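Local coordinates for protein M157 (Murid herpesvirus 1, PDB 2NYK) that serves as a viral MHC class I-like ligand for Ly49 receptors of natural killer cells, at residues A[46-51]-A[162-167]. The protein carries 1 engineered substitution. Residues are numbered along the deposited sequence; the frame is centred on the assembly and turned at random.
Sequences PVVVWD and NRWRST
Trp164 reaches from the helix 157-173 to two valines of the strand 46-51, and its indole and the valine side chains together bridge backbones whose closest CA atoms, those of Val47 and Thr167, are 9.9 Å apart. CB already points toward the strand, and with CG turned away from the carbonyl carbon of Trp164 (chi1 -71°) the ring continues that way. On the five-membered ring, NE1 donates a hydrogen bond to Glu72 OE2, so the one polar atom of this buried side chain is satisfied away from the valines; outside the contact, the same carboxylate oxygen pairs with Arg163 of the helix. The six-membered ring makes the contact. Its outermost carbon, CH2, meets Val48 CG2 at 3.7 Å, the methyl lying at the ring edge and in its plane. One position round, CZ3 touches Val47 CG2 at 3.9 Å, at an oblique angle to the ring. Two successive strand residues can both point at the helix because Val47 and Val48 form a classic beta bulge opposite Ile39. In this MHC class I-like fold the helix lies across the antiparallel sheet, and the indole sits in the layer between them, where Pro64 and, from strand 21-30 beyond strand 35-41, Phe21 and Met23 also touch it. The chi1 of Val48, -178°, leaves CG2 as the branch at the indole edge; the Val48 side chain also touches Ile39.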
loop_
_atom_site.group_PDB
_atom_site.type_symbol
_atom_site.label_atom_id
_atom_site.label_comp_id
_atom_site.label_asym_id
_atom_site.label_seq_id
_atom_site.Cartn_x
_atom_site.Cartn_y
_atom_site.Cartn_z
ATOM N N PRO A 46 1.424 0.921 -2.034
ATOM C CA PRO A 46 1.858 2.280 -1.814
ATOM C C PRO A 46 0.912 3.324 -2.383
ATOM O O PRO A 46 0.335 3.155 -3.467
ATOM C CB PRO A 46 3.210 2.348 -2.529
ATOM C CG PRO A 46 3.721 0.898 -2.475
ATOM C CD PRO A 46 2.438 0.127 -2.763
ATOM N N VAL A 47 0.770 4.404 -1.643
ATOM C CA VAL A 47 -0.078 5.525 -2.093
ATOM C C VAL A 47 0.763 6.779 -2.419
ATOM O O VAL A 47 0.246 7.783 -2.944
ATOM C CB VAL A 47 -1.183 5.836 -1.062
ATOM C CG1 VAL A 47 -2.200 4.674 -1.018
ATOM C CG2 VAL A 47 -0.595 6.108 0.298
ATOM N N VAL A 48 2.057 6.697 -2.112
ATOM C CA VAL A 48 3.034 7.756 -2.443
ATOM C C VAL A 48 4.338 7.085 -2.839
ATOM O O VAL A 48 4.868 6.249 -2.082
ATOM C CB VAL A 48 3.322 8.708 -1.226
ATOM C CG1 VAL A 48 4.318 9.835 -1.661
ATOM C CG2 VAL A 48 2.047 9.335 -0.697
ATOM N N VAL A 49 4.854 7.428 -4.026
ATOM C CA VAL A 49 6.064 6.800 -4.569
ATOM C C VAL A 49 7.053 7.862 -5.088
ATOM O O VAL A 49 6.673 8.695 -5.910
ATOM C CB VAL A 49 5.741 5.825 -5.740
ATOM C CG1 VAL A 49 7.029 5.246 -6.338
ATOM C CG2 VAL A 49 4.817 4.673 -5.267
ATOM N N TRP A 50 8.296 7.820 -4.594
ATOM C CA TRP A 50 9.393 8.646 -5.123
ATOM C C TRP A 50 10.356 7.734 -5.852
ATOM O O TRP A 50 11.078 6.963 -5.217
ATOM C CB TRP A 50 10.180 9.320 -4.002
ATOM C CG TRP A 50 9.600 10.541 -3.426
ATOM C CD1 TRP A 50 9.807 11.816 -3.855
ATOM C CD2 TRP A 50 8.769 10.636 -2.254
ATOM N NE1 TRP A 50 9.136 12.694 -3.052
ATOM C CE2 TRP A 50 8.490 12.001 -2.059
ATOM C CE3 TRP A 50 8.212 9.695 -1.369
ATOM C CZ2 TRP A 50 7.670 12.461 -1.009
ATOM C CZ3 TRP A 50 7.420 10.152 -0.318
ATOM C CH2 TRP A 50 7.148 11.522 -0.152
ATOM N N ASP A 51 10.359 7.827 -7.179
ATOM C CA ASP A 51 11.293 7.095 -8.038
ATOM C C ASP A 51 12.543 7.894 -8.394
ATOM O O ASP A 51 12.519 9.125 -8.436
ATOM C CB ASP A 51 10.587 6.643 -9.323
ATOM C CG ASP A 51 9.810 5.357 -9.132
ATOM O OD1 ASP A 51 10.412 4.382 -8.626
ATOM O OD2 ASP A 51 8.607 5.310 -9.480
ATOM N N ASN A 162 -3.515 13.491 11.814
ATOM C CA ASN A 162 -4.346 14.609 11.342
ATOM C C ASN A 162 -4.304 14.742 9.818
ATOM O O ASN A 162 -5.327 14.927 9.166
ATOM C CB ASN A 162 -3.944 15.923 12.023
ATOM C CG ASN A 162 -4.701 17.131 11.470
ATOM O OD1 ASN A 162 -4.183 17.857 10.620
ATOM N ND2 ASN A 162 -5.926 17.342 11.948
ATOM N N ARG A 163 -3.105 14.604 9.267
ATOM C CA ARG A 163 -2.874 14.688 7.819
ATOM C C ARG A 163 -3.481 13.529 7.027
ATOM O O ARG A 163 -3.980 13.733 5.909
ATOM C CB ARG A 163 -1.369 14.753 7.530
ATOM C CG ARG A 163 -0.770 16.090 7.748
ATOM C CD ARG A 163 0.777 16.044 7.873
ATOM N NE ARG A 163 1.439 15.489 6.695
ATOM C CZ ARG A 163 1.268 15.936 5.455
ATOM N NH1 ARG A 163 0.443 16.950 5.209
ATOM N NH2 ARG A 163 1.921 15.368 4.449
ATOM N N TRP A 164 -3.454 12.325 7.602
ATOM C CA TRP A 164 -3.821 11.104 6.866
ATOM C C TRP A 164 -5.158 10.459 7.185
ATOM O O TRP A 164 -5.656 9.666 6.387
ATOM C CB TRP A 164 -2.715 10.051 7.016
ATOM C CG TRP A 164 -1.488 10.460 6.229
ATOM C CD1 TRP A 164 -0.454 11.262 6.647
ATOM C CD2 TRP A 164 -1.188 10.075 4.893
ATOM N NE1 TRP A 164 0.469 11.400 5.638
ATOM C CE2 TRP A 164 0.030 10.684 4.546
ATOM C CE3 TRP A 164 -1.840 9.265 3.950
ATOM C CZ2 TRP A 164 0.622 10.501 3.287
ATOM C CZ3 TRP A 164 -1.268 9.109 2.704
ATOM C CH2 TRP A 164 -0.053 9.721 2.384
ATOM N N ARG A 165 -5.737 10.763 8.343
ATOM C CA ARG A 165 -6.963 10.097 8.758
ATOM C C ARG A 165 -8.037 10.036 7.664
ATOM O O ARG A 165 -8.525 8.975 7.350
ATOM C CB ARG A 165 -7.553 10.736 10.017
ATOM C CG ARG A 165 -8.919 10.189 10.323
ATOM C CD ARG A 165 -9.388 10.552 11.725
ATOM N NE ARG A 165 -9.587 11.986 11.920
ATOM C CZ ARG A 165 -10.644 12.680 11.489
ATOM N NH1 ARG A 165 -11.610 12.083 10.807
ATOM N NH2 ARG A 165 -10.741 13.981 11.764
ATOM N N SER A 166 -8.409 11.188 7.115
ATOM C CA SER A 166 -9.443 11.249 6.089
ATOM C C SER A 166 -9.090 10.371 4.874
ATOM O O SER A 166 -9.937 9.671 4.354
ATOM C CB SER A 166 -9.648 12.703 5.656
ATOM O OG SER A 166 -10.540 12.777 4.556
ATOM N N THR A 167 -7.835 10.421 4.439
ATOM C CA THR A 167 -7.356 9.597 3.318
ATOM C C THR A 167 -7.540 8.117 3.613
ATOM O O THR A 167 -8.068 7.385 2.800
ATOM C CB THR A 167 -5.871 9.904 3.002
ATOM O OG1 THR A 167 -5.770 11.275 2.620
ATOM C CG2 THR A 167 -5.348 9.010 1.854
#